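Aldehyde dehydrogenase (Bartonella henselae, PDB 3I44) probably oxidises aldehydes to carboxylic acids with NAD(P)+ as hydride acceptor. Local coordinates at residues 96-101 and 208-213; 190-195 and 219-224; 279-284 and 313-318; 364-369 and 395-400. The protein carries 1 engineered substitution. All blocks are in the same frame, centred on the assembly; numbering follows the deposited sequence.

Contact 1 of 4, residues 96-101 and 208-213; sequences EIYEKR and AEILDE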
# COMPACT_ATOMS: atom_id res chain seq x y z
N GLU A 96 -8.84 -30.92 1.58
CA GLU A 96 -9.01 -32.38 1.62
C GLU A 96 -7.84 -33.09 0.92
O GLU A 96 -7.29 -34.02 1.47
CB GLU A 96 -10.33 -32.79 0.98
CG GLU A 96 -10.38 -34.27 0.71
CD GLU A 96 -11.71 -34.73 0.18
OE1 GLU A 96 -12.43 -33.95 -0.45
OE2 GLU A 96 -11.99 -35.91 0.36
N ILE A 97 -7.46 -32.64 -0.28
CA ILE A 97 -6.35 -33.28 -0.97
C ILE A 97 -5.01 -32.95 -0.28
O ILE A 97 -4.14 -33.80 -0.18
CB ILE A 97 -6.33 -32.93 -2.49
CG1 ILE A 97 -7.60 -33.49 -3.18
CG2 ILE A 97 -5.07 -33.46 -3.13
CD1 ILE A 97 -8.10 -32.63 -4.34
N TYR A 98 -4.87 -31.74 0.24
CA TYR A 98 -3.68 -31.35 1.00
C TYR A 98 -3.44 -32.27 2.17
O TYR A 98 -2.31 -32.74 2.36
CB TYR A 98 -3.80 -29.91 1.48
CG TYR A 98 -2.57 -29.31 2.15
CD1 TYR A 98 -1.63 -28.54 1.42
CD2 TYR A 98 -2.36 -29.46 3.52
CE1 TYR A 98 -0.51 -27.95 2.06
CE2 TYR A 98 -1.27 -28.89 4.14
CZ TYR A 98 -0.34 -28.14 3.41
OH TYR A 98 0.73 -27.60 4.08
N GLU A 99 -4.50 -32.57 2.93
CA GLU A 99 -4.37 -33.49 4.06
C GLU A 99 -4.01 -34.89 3.58
O GLU A 99 -3.16 -35.57 4.19
CB GLU A 99 -5.62 -33.52 4.97
CG GLU A 99 -5.85 -32.32 5.86
CD GLU A 99 -4.77 -32.08 6.93
OE1 GLU A 99 -3.85 -32.92 7.11
OE2 GLU A 99 -4.84 -31.03 7.62
N LYS A 100 -4.63 -35.33 2.49
CA LYS A 100 -4.32 -36.65 1.94
C LYS A 100 -2.83 -36.74 1.56
O LYS A 100 -2.21 -37.77 1.75
CB LYS A 100 -5.19 -37.00 0.73
CG LYS A 100 -4.85 -38.39 0.09
CD LYS A 100 -5.88 -38.82 -0.96
CE LYS A 100 -5.81 -37.91 -2.18
NZ LYS A 100 -6.62 -38.40 -3.34
N ARG A 101 -2.24 -35.64 1.12
CA ARG A 101 -0.85 -35.68 0.67
C ARG A 101 0.14 -35.13 1.68
O ARG A 101 1.31 -34.88 1.34
CB ARG A 101 -0.76 -34.97 -0.68
CG ARG A 101 -1.58 -35.68 -1.73
CD ARG A 101 -0.71 -36.53 -2.62
NE ARG A 101 -0.69 -35.99 -3.96
CZ ARG A 101 0.30 -36.14 -4.85
NH1 ARG A 101 0.16 -35.57 -6.03
NH2 ARG A 101 1.41 -36.80 -4.57
N ALA A 208 0.94 -27.49 -6.52
CA ALA A 208 0.37 -27.41 -7.87
C ALA A 208 -0.40 -28.67 -8.21
O ALA A 208 -1.50 -28.58 -8.74
CB ALA A 208 1.45 -27.14 -8.93
N GLU A 209 0.19 -29.84 -7.95
CA GLU A 209 -0.52 -31.10 -8.18
C GLU A 209 -1.78 -31.23 -7.34
O GLU A 209 -2.74 -31.84 -7.77
CB GLU A 209 0.37 -32.31 -7.86
CG GLU A 209 1.55 -32.49 -8.78
CD GLU A 209 2.39 -33.71 -8.37
OE1 GLU A 209 1.83 -34.75 -8.02
OE2 GLU A 209 3.62 -33.63 -8.35
N ILE A 210 -1.73 -30.74 -6.10
CA ILE A 210 -2.93 -30.71 -5.25
C ILE A 210 -4.05 -29.93 -5.94
O ILE A 210 -5.18 -30.44 -6.04
CB ILE A 210 -2.60 -30.22 -3.85
CG1 ILE A 210 -1.76 -31.30 -3.16
CG2 ILE A 210 -3.89 -29.97 -2.99
CD1 ILE A 210 -0.97 -30.82 -1.92
N LEU A 211 -3.73 -28.76 -6.48
CA LEU A 211 -4.71 -27.86 -7.08
C LEU A 211 -5.26 -28.47 -8.38
O LEU A 211 -6.43 -28.36 -8.70
CB LEU A 211 -4.13 -26.46 -7.35
CG LEU A 211 -4.43 -25.45 -6.25
CD1 LEU A 211 -3.91 -25.93 -4.89
CD2 LEU A 211 -3.85 -24.08 -6.62
N ASP A 212 -4.39 -29.15 -9.09
CA ASP A 212 -4.79 -29.81 -10.32
C ASP A 212 -5.77 -30.95 -10.03
O ASP A 212 -6.76 -31.09 -10.70
CB ASP A 212 -3.53 -30.33 -10.98
CG ASP A 212 -3.82 -31.01 -12.30
OD1 ASP A 212 -4.42 -30.39 -13.18
OD2 ASP A 212 -3.40 -32.15 -12.44
N GLU A 213 -5.47 -31.74 -8.99
CA GLU A 213 -6.36 -32.84 -8.56
C GLU A 213 -7.70 -32.30 -8.03
O GLU A 213 -8.74 -32.96 -8.14
CB GLU A 213 -5.68 -33.70 -7.51
CG GLU A 213 -6.48 -34.97 -7.12
CD GLU A 213 -5.79 -35.90 -6.12
OE1 GLU A 213 -6.49 -36.78 -5.57
OE2 GLU A 213 -4.56 -35.76 -5.87
O HOH W 1 -2.47 -34.24 -5.95
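K100, the last residue of helix 84-100, and R101, the residue just after it, reach across to E213 and E209 on helix 202-213, forming two salt bridges over an apolar seam. Helix 202-213 is the crossover helix of a beta-alpha-beta unit in the Rossmann-like domain that binds the cofactor in aldehyde dehydrogenases; helix 84-100 packs on it at 132°, the short axes 9.4 Å apart. K100 NZ donates to E213 OE1 at 2.8 Å, on the syn lone pair of that oxygen, and the two side chains meet nearly at a right angle. R101 NH1 gives a bent bond (144°) to E209 OE1, 2.7 Å away, coming from above the carboxylate plane; the guanidinium and carboxylate planes are 54° apart. R101 has further partners: NH1 also donates to water 1, which lies in the guanidinium plane, and NH2 has a weak, long ion pair with D104. The same water donates to E213 OE2 at 2.6 Å and, weakly, to the backbone O of E209, so it links both acidic residues to the arginine. Each carboxylate oxygen of E213 thus has its own donor. The Y98 hydroxyl has its own partner, the backbone O of T125. Beneath the charges, the I97 and I210 side chains run alongside one another, pointing opposite ways. I97 CG2 sits 3.7 Å from I210 CG2 and also touches E213 OE2. Further along, I210 CD1 approaches the Y98 ring obliquely, 4.1 Å from its CD1.

Contact 2 of 4, residues 190-195 and 219-224; sequences CTMVLK and GVFNLI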
# COMPACT_ATOMS: atom_id res chain seq x y z
N CYS A 190 -9.38 -13.76 -7.86
CA CYS A 190 -8.20 -13.49 -8.69
C CYS A 190 -7.69 -14.74 -9.35
O CYS A 190 -7.91 -15.83 -8.86
CB CYS A 190 -7.07 -12.91 -7.85
SG CYS A 190 -7.42 -11.32 -7.15
N THR A 191 -6.95 -14.58 -10.44
CA THR A 191 -6.10 -15.63 -11.02
C THR A 191 -4.64 -15.20 -10.77
O THR A 191 -4.35 -14.04 -10.38
CB THR A 191 -6.40 -15.83 -12.51
OG1 THR A 191 -6.08 -14.63 -13.21
CG2 THR A 191 -7.91 -16.15 -12.74
N MET A 192 -3.70 -16.12 -10.95
CA MET A 192 -2.35 -15.89 -10.39
C MET A 192 -1.24 -16.65 -11.09
O MET A 192 -1.47 -17.71 -11.65
CB MET A 192 -2.31 -16.26 -8.89
CG MET A 192 -2.61 -17.72 -8.60
SD MET A 192 -3.54 -17.98 -7.05
CE MET A 192 -5.15 -17.38 -7.57
N VAL A 193 -0.03 -16.08 -11.02
CA VAL A 193 1.19 -16.79 -11.36
C VAL A 193 2.08 -16.80 -10.12
O VAL A 193 2.43 -15.75 -9.57
CB VAL A 193 1.94 -16.16 -12.54
CG1 VAL A 193 3.25 -16.96 -12.84
CG2 VAL A 193 1.04 -16.13 -13.77
N LEU A 194 2.40 -18.02 -9.68
CA LEU A 194 3.31 -18.25 -8.56
C LEU A 194 4.70 -18.62 -9.09
O LEU A 194 4.84 -19.50 -9.97
CB LEU A 194 2.78 -19.39 -7.68
CG LEU A 194 3.72 -19.95 -6.58
CD1 LEU A 194 4.00 -18.90 -5.53
CD2 LEU A 194 3.16 -21.23 -5.95
N LYS A 195 5.71 -17.93 -8.58
CA LYS A 195 7.11 -18.36 -8.75
C LYS A 195 7.67 -18.74 -7.40
O LYS A 195 7.96 -17.86 -6.58
CB LYS A 195 7.98 -17.24 -9.36
CG LYS A 195 9.42 -17.71 -9.67
CD LYS A 195 10.45 -16.59 -9.60
CE LYS A 195 10.89 -16.32 -8.17
NZ LYS A 195 11.58 -17.49 -7.54
N GLY A 219 -5.87 -22.29 -15.87
CA GLY A 219 -5.35 -20.93 -15.93
C GLY A 219 -5.56 -20.11 -14.67
O GLY A 219 -4.97 -19.01 -14.52
N VAL A 220 -6.39 -20.61 -13.75
CA VAL A 220 -6.62 -19.89 -12.48
C VAL A 220 -5.33 -19.84 -11.67
O VAL A 220 -4.96 -18.78 -11.12
CB VAL A 220 -7.77 -20.54 -11.71
CG1 VAL A 220 -7.96 -19.90 -10.34
CG2 VAL A 220 -9.08 -20.45 -12.56
N PHE A 221 -4.65 -20.98 -11.59
CA PHE A 221 -3.40 -21.05 -10.89
C PHE A 221 -2.31 -21.55 -11.84
O PHE A 221 -2.47 -22.57 -12.48
CB PHE A 221 -3.52 -21.99 -9.67
CG PHE A 221 -2.22 -22.28 -9.03
CD1 PHE A 221 -1.67 -21.40 -8.09
CD2 PHE A 221 -1.48 -23.41 -9.42
CE1 PHE A 221 -0.42 -21.66 -7.53
CE2 PHE A 221 -0.25 -23.68 -8.87
CZ PHE A 221 0.29 -22.81 -7.91
N ASN A 222 -1.18 -20.84 -11.86
CA ASN A 222 -0.06 -21.21 -12.74
C ASN A 222 1.25 -21.13 -11.96
O ASN A 222 1.43 -20.22 -11.13
CB ASN A 222 0.01 -20.28 -13.97
CG ASN A 222 -1.30 -20.19 -14.69
OD1 ASN A 222 -1.58 -21.00 -15.58
ND2 ASN A 222 -2.17 -19.22 -14.27
N LEU A 223 2.15 -22.08 -12.21
CA LEU A 223 3.42 -22.15 -11.53
C LEU A 223 4.55 -22.20 -12.57
O LEU A 223 4.54 -23.07 -13.46
CB LEU A 223 3.49 -23.36 -10.56
CG LEU A 223 4.83 -23.53 -9.77
CD1 LEU A 223 4.65 -24.34 -8.48
CD2 LEU A 223 5.91 -24.20 -10.62
N ILE A 224 5.46 -21.24 -12.46
CA ILE A 224 6.71 -21.27 -13.22
C ILE A 224 7.86 -21.14 -12.23
O ILE A 224 7.77 -20.39 -11.26
CB ILE A 224 6.80 -20.14 -14.29
CG1 ILE A 224 6.71 -18.75 -13.64
CG2 ILE A 224 5.75 -20.35 -15.37
CD1 ILE A 224 6.87 -17.58 -14.59
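L194 and N222 make the straightest bond between the two strands: L194 N donates to N222 O at 2.8 Å, with an N-H...O angle of 173°. I224 N to L194 O and M192 N to V220 O continue the ladder. At M192 O the backbone N of N222 gives only a weak bond, and the side chain of N222 adds a second: ND2 reaches the same oxygen at 3.1 Å, nearly in its own amide plane. That ND2 also donates to G219 O at 2.8 Å, while OD1 accepts from N31 N, so three bonds fix the rotation of the amide. The strands run parallel as the first and last elements of a beta-alpha-beta crossover through helix 202-213, at the flank of a Rossmann-like sheet whose strand 156-168 pairs with 191-195 on its other side. M192, L194, F221 and L223 share one face. M192 CG lies between its backbone N and carbonyl carbon (chi1 62°), 3.8 Å from F221 CD1, and SD makes a Met-aromatic contact at the ring edge, 5.4 Å from the centroid. L194 CD2 meets the same ring in its plane, 3.8 Å from F221 CZ. On the side of V193 and N222, V193 CG1 touches I224 CG1 at 4.0 Å.

Contact 3 of 4, residues 279-284 and 313-318; sequences IFADAD and QAIYDK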
# COMPACT_ATOMS: atom_id res chain seq x y z
N ILE A 279 13.07 -9.73 28.34
CA ILE A 279 12.82 -10.67 29.46
C ILE A 279 13.17 -9.97 30.77
O ILE A 279 14.32 -9.63 31.04
CB ILE A 279 13.60 -11.96 29.32
CG1 ILE A 279 13.32 -12.57 27.94
CG2 ILE A 279 13.24 -12.96 30.46
CD1 ILE A 279 13.93 -13.94 27.71
N PHE A 280 12.13 -9.71 31.55
CA PHE A 280 12.28 -9.11 32.86
C PHE A 280 12.58 -10.16 33.91
O PHE A 280 12.30 -11.34 33.71
CB PHE A 280 11.01 -8.33 33.24
CG PHE A 280 10.86 -7.05 32.50
CD1 PHE A 280 11.46 -5.88 32.98
CD2 PHE A 280 10.13 -6.99 31.31
CE1 PHE A 280 11.33 -4.70 32.31
CE2 PHE A 280 10.01 -5.79 30.62
CZ PHE A 280 10.59 -4.64 31.13
N ALA A 281 13.16 -9.71 35.03
CA ALA A 281 13.46 -10.59 36.19
C ALA A 281 12.21 -11.33 36.72
O ALA A 281 12.31 -12.40 37.32
CB ALA A 281 14.15 -9.77 37.32
N ASP A 282 11.04 -10.73 36.52
CA ASP A 282 9.81 -11.32 37.02
C ASP A 282 9.08 -12.15 35.97
O ASP A 282 7.90 -12.46 36.15
CB ASP A 282 8.89 -10.24 37.63
CG ASP A 282 8.37 -9.17 36.60
OD1 ASP A 282 8.56 -9.33 35.38
OD2 ASP A 282 7.76 -8.18 37.06
N ALA A 283 9.79 -12.55 34.90
CA ALA A 283 9.21 -13.45 33.90
C ALA A 283 8.93 -14.82 34.51
O ALA A 283 9.55 -15.20 35.50
CB ALA A 283 10.12 -13.56 32.65
N ASP A 284 7.98 -15.55 33.94
CA ASP A 284 7.65 -16.89 34.39
C ASP A 284 8.88 -17.81 34.27
O ASP A 284 9.82 -17.54 33.50
CB ASP A 284 6.46 -17.46 33.61
CG ASP A 284 6.77 -17.67 32.12
OD1 ASP A 284 6.77 -16.67 31.38
OD2 ASP A 284 7.04 -18.81 31.70
N GLN A 313 19.05 -6.61 34.12
CA GLN A 313 20.41 -6.82 34.70
C GLN A 313 20.42 -7.91 35.76
O GLN A 313 21.23 -8.84 35.68
CB GLN A 313 20.95 -5.51 35.30
CG GLN A 313 22.41 -5.59 35.77
CD GLN A 313 23.36 -5.87 34.62
OE1 GLN A 313 23.98 -6.93 34.55
NE2 GLN A 313 23.47 -4.91 33.71
N ALA A 314 19.48 -7.84 36.70
CA ALA A 314 19.35 -8.83 37.78
C ALA A 314 19.39 -10.29 37.33
O ALA A 314 19.86 -11.11 38.07
CB ALA A 314 18.07 -8.58 38.59
N ILE A 315 18.90 -10.64 36.13
CA ILE A 315 18.91 -12.06 35.70
C ILE A 315 19.79 -12.34 34.47
O ILE A 315 19.71 -13.40 33.83
CB ILE A 315 17.48 -12.63 35.48
CG1 ILE A 315 16.73 -11.78 34.46
CG2 ILE A 315 16.69 -12.72 36.84
CD1 ILE A 315 15.68 -12.53 33.69
N TYR A 316 20.66 -11.38 34.17
CA TYR A 316 21.56 -11.48 33.02
C TYR A 316 22.51 -12.68 33.11
O TYR A 316 22.65 -13.46 32.16
CB TYR A 316 22.33 -10.16 32.88
CG TYR A 316 23.23 -10.06 31.68
CD1 TYR A 316 22.79 -10.44 30.42
CD2 TYR A 316 24.55 -9.57 31.81
CE1 TYR A 316 23.62 -10.33 29.31
CE2 TYR A 316 25.38 -9.45 30.70
CZ TYR A 316 24.92 -9.84 29.46
OH TYR A 316 25.73 -9.74 28.37
N ASP A 317 23.17 -12.87 34.26
CA ASP A 317 24.05 -14.04 34.43
C ASP A 317 23.27 -15.34 34.30
O ASP A 317 23.73 -16.28 33.61
CB ASP A 317 24.80 -13.98 35.78
CG ASP A 317 25.91 -12.94 35.80
OD1 ASP A 317 26.36 -12.46 34.72
OD2 ASP A 317 26.35 -12.58 36.91
N LYS A 318 22.09 -15.38 34.92
CA LYS A 318 21.20 -16.54 34.75
C LYS A 318 20.81 -16.80 33.27
O LYS A 318 20.78 -17.95 32.79
CB LYS A 318 19.94 -16.37 35.61
CG LYS A 318 18.97 -17.53 35.50
CD LYS A 318 17.92 -17.45 36.58
CE LYS A 318 17.05 -18.70 36.60
NZ LYS A 318 16.14 -18.70 37.80
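I315 turns CG1 into the position between its backbone N and carbonyl carbon (chi1 56°), and a nearly extended chi2 of 152° then carries CD1 out to the turn at F280 and A281. CG2, set anti to the carbonyl carbon by the same rotation, comes to A281 CB at 3.9 Å. The isoleucine therefore meets A281 with both branches, CG2 on the methyl, CG1 and CD1 each 3.9 Å from A281 CA. CD1 goes further, reaching 3.6 Å from F280 O and 4.1 Å from I279 CG2, where the two isoleucine side chains cross at about a right angle. A314 CB adds a looser touch on A281 CB at 4.3 Å. F280 to A283 form a type I beta turn closed by A283 N to F280 O, just after strand 276-279, and I315 is the N-cap residue of helix 316-329, just after the neighbouring parallel strand 308-312. The contact thus joins two chain exits at one end of a sheet in the second alpha/beta domain, which in this family carries the catalytic machinery. K442 pairs with D282. Mostly apolar van der Waals contacts imply that the segments themselves meet by shape, while directed bonds come from the adjoining strand, as A281 N to E312 OE2.

Contact 4 of 4, residues 364-369 and 395-400; sequences EGATLV and PHMRIF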
# COMPACT_ATOMS: atom_id res chain seq x y z
N GLU A 364 34.37 -8.54 16.56
CA GLU A 364 33.91 -7.25 17.09
C GLU A 364 33.93 -7.23 18.61
O GLU A 364 33.61 -6.20 19.22
CB GLU A 364 32.53 -6.86 16.52
CG GLU A 364 32.64 -6.43 15.04
CD GLU A 364 31.32 -5.99 14.42
OE1 GLU A 364 30.26 -6.41 14.90
OE2 GLU A 364 31.35 -5.25 13.42
N GLY A 365 34.31 -8.34 19.22
CA GLY A 365 34.49 -8.38 20.65
C GLY A 365 33.29 -8.79 21.48
O GLY A 365 33.28 -8.52 22.67
N ALA A 366 32.26 -9.43 20.90
CA ALA A 366 31.15 -9.96 21.73
C ALA A 366 31.68 -11.17 22.50
O ALA A 366 32.61 -11.81 22.03
CB ALA A 366 29.92 -10.34 20.89
N THR A 367 31.13 -11.48 23.66
CA THR A 367 31.47 -12.75 24.35
C THR A 367 30.85 -13.98 23.67
O THR A 367 29.61 -14.13 23.64
CB THR A 367 31.00 -12.73 25.80
OG1 THR A 367 31.53 -11.56 26.41
CG2 THR A 367 31.46 -14.00 26.58
N LEU A 368 31.69 -14.88 23.15
CA LEU A 368 31.24 -16.16 22.66
C LEU A 368 30.96 -17.10 23.82
O LEU A 368 31.90 -17.57 24.49
CB LEU A 368 32.26 -16.79 21.70
CG LEU A 368 31.93 -18.14 21.07
CD1 LEU A 368 30.64 -18.09 20.24
CD2 LEU A 368 33.10 -18.64 20.23
N VAL A 369 29.67 -17.41 24.05
CA VAL A 369 29.24 -18.23 25.18
C VAL A 369 29.32 -19.69 24.87
O VAL A 369 29.80 -20.47 25.70
CB VAL A 369 27.82 -17.86 25.65
CG1 VAL A 369 27.34 -18.80 26.79
CG2 VAL A 369 27.77 -16.40 26.04
N PRO A 395 24.98 -2.46 20.35
CA PRO A 395 24.18 -1.99 19.20
C PRO A 395 24.92 -1.81 17.88
O PRO A 395 24.30 -1.91 16.82
CB PRO A 395 23.64 -0.63 19.68
CG PRO A 395 23.59 -0.73 21.17
CD PRO A 395 24.83 -1.56 21.51
N HIS A 396 26.23 -1.55 17.90
CA HIS A 396 26.95 -1.31 16.64
C HIS A 396 27.36 -2.61 15.98
O HIS A 396 27.78 -2.61 14.82
CB HIS A 396 28.19 -0.44 16.87
CG HIS A 396 29.26 -1.15 17.63
ND1 HIS A 396 29.42 -1.00 19.00
CD2 HIS A 396 30.20 -2.04 17.24
CE1 HIS A 396 30.41 -1.77 19.40
NE2 HIS A 396 30.90 -2.42 18.36
N MET A 397 27.28 -3.73 16.69
CA MET A 397 27.80 -4.97 16.13
C MET A 397 26.92 -5.52 15.03
O MET A 397 25.70 -5.39 15.07
CB MET A 397 27.97 -6.02 17.22
CG MET A 397 28.95 -5.60 18.30
SD MET A 397 29.09 -6.90 19.55
CE MET A 397 30.43 -6.20 20.55
N ARG A 398 27.55 -6.15 14.05
CA ARG A 398 26.81 -6.71 12.96
C ARG A 398 25.74 -7.72 13.44
O ARG A 398 24.66 -7.77 12.84
CB ARG A 398 27.72 -7.40 11.94
CG ARG A 398 28.67 -6.42 11.18
CD ARG A 398 29.46 -7.18 10.09
NE ARG A 398 28.56 -7.78 9.11
CZ ARG A 398 28.84 -8.84 8.36
NH1 ARG A 398 30.02 -9.45 8.44
NH2 ARG A 398 27.94 -9.30 7.52
N ILE A 399 26.06 -8.52 14.45
CA ILE A 399 25.14 -9.57 14.91
C ILE A 399 23.90 -8.97 15.57
O ILE A 399 22.86 -9.62 15.64
CB ILE A 399 25.81 -10.65 15.86
CG1 ILE A 399 26.54 -10.01 17.06
CG2 ILE A 399 26.76 -11.53 15.09
CD1 ILE A 399 27.09 -11.04 18.07
N PHE A 400 24.02 -7.73 16.07
CA PHE A 400 22.88 -6.99 16.60
C PHE A 400 21.99 -6.46 15.47
O PHE A 400 20.77 -6.44 15.59
CB PHE A 400 23.36 -5.85 17.47
CG PHE A 400 22.26 -5.10 18.21
CD1 PHE A 400 21.84 -5.52 19.46
CD2 PHE A 400 21.70 -3.94 17.68
CE1 PHE A 400 20.89 -4.81 20.16
CE2 PHE A 400 20.73 -3.23 18.38
CZ PHE A 400 20.34 -3.67 19.63
O HOH W 2 29.11 -8.85 14.80
O HOH W 3 29.70 -3.31 13.07
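A side-chain-to-backbone hydrogen bond joins E364, next to the end of helix 348-363, to the start of helix 398-401, whose N-cap residue is M397, at the edge of the second alpha/beta domain. E364 OE1 takes the backbone N-H of R398 at 2.9 Å and 155°, using its syn lone pair. The same oxygen receives water 2, which in turn accepts from I399 N, so two backbone N-H groups of the helix's first turn converge on OE1, one directly and one through water. E364 OE2 is held by water 3, which also donates to H396 O. The N-H groups at the helix start would probably favour the charged carboxylate. G365 leaves the preceding helix in a Schellman motif, at a positive phi, and sends the chain into edge strand 367-370, antiparallel to strand 388-391. M397 packs against this turn. Its side chain is extended beyond CG (chi2 -180°, chi3 174°), which takes CE to 3.4 Å from E364 O and 3.7 Å from A366 N. R398 points its guanidinium elsewhere, to salt bridges with E402 and D356. A366 CB rests on M397 SD at 3.8 Å, with I399 CD1 4.1 Å from the same methyl.

Overall arrangement
Following the chain from the N terminus, contact 1 opens at helix 84-100 and closes on helix 202-213, spanning more than a hundred residues. Contact 2 opens inside that span, at strand 191-195, and closes beyond it at strand 221-223, so the two cross; they also touch, L211 and A208 of the crossover helix packing on F221. Together they tie helix 84-100 to the beta-alpha-beta unit of the first domain. Contacts 3 and 4 follow in series, each closing a shorter excursion in the second alpha/beta domain: one at the ends of strands 276-279 and 308-312, the other round strands 367-370 and 388-391. Their centres are about 20 Å apart, and over 40 Å from contacts 1 and 2.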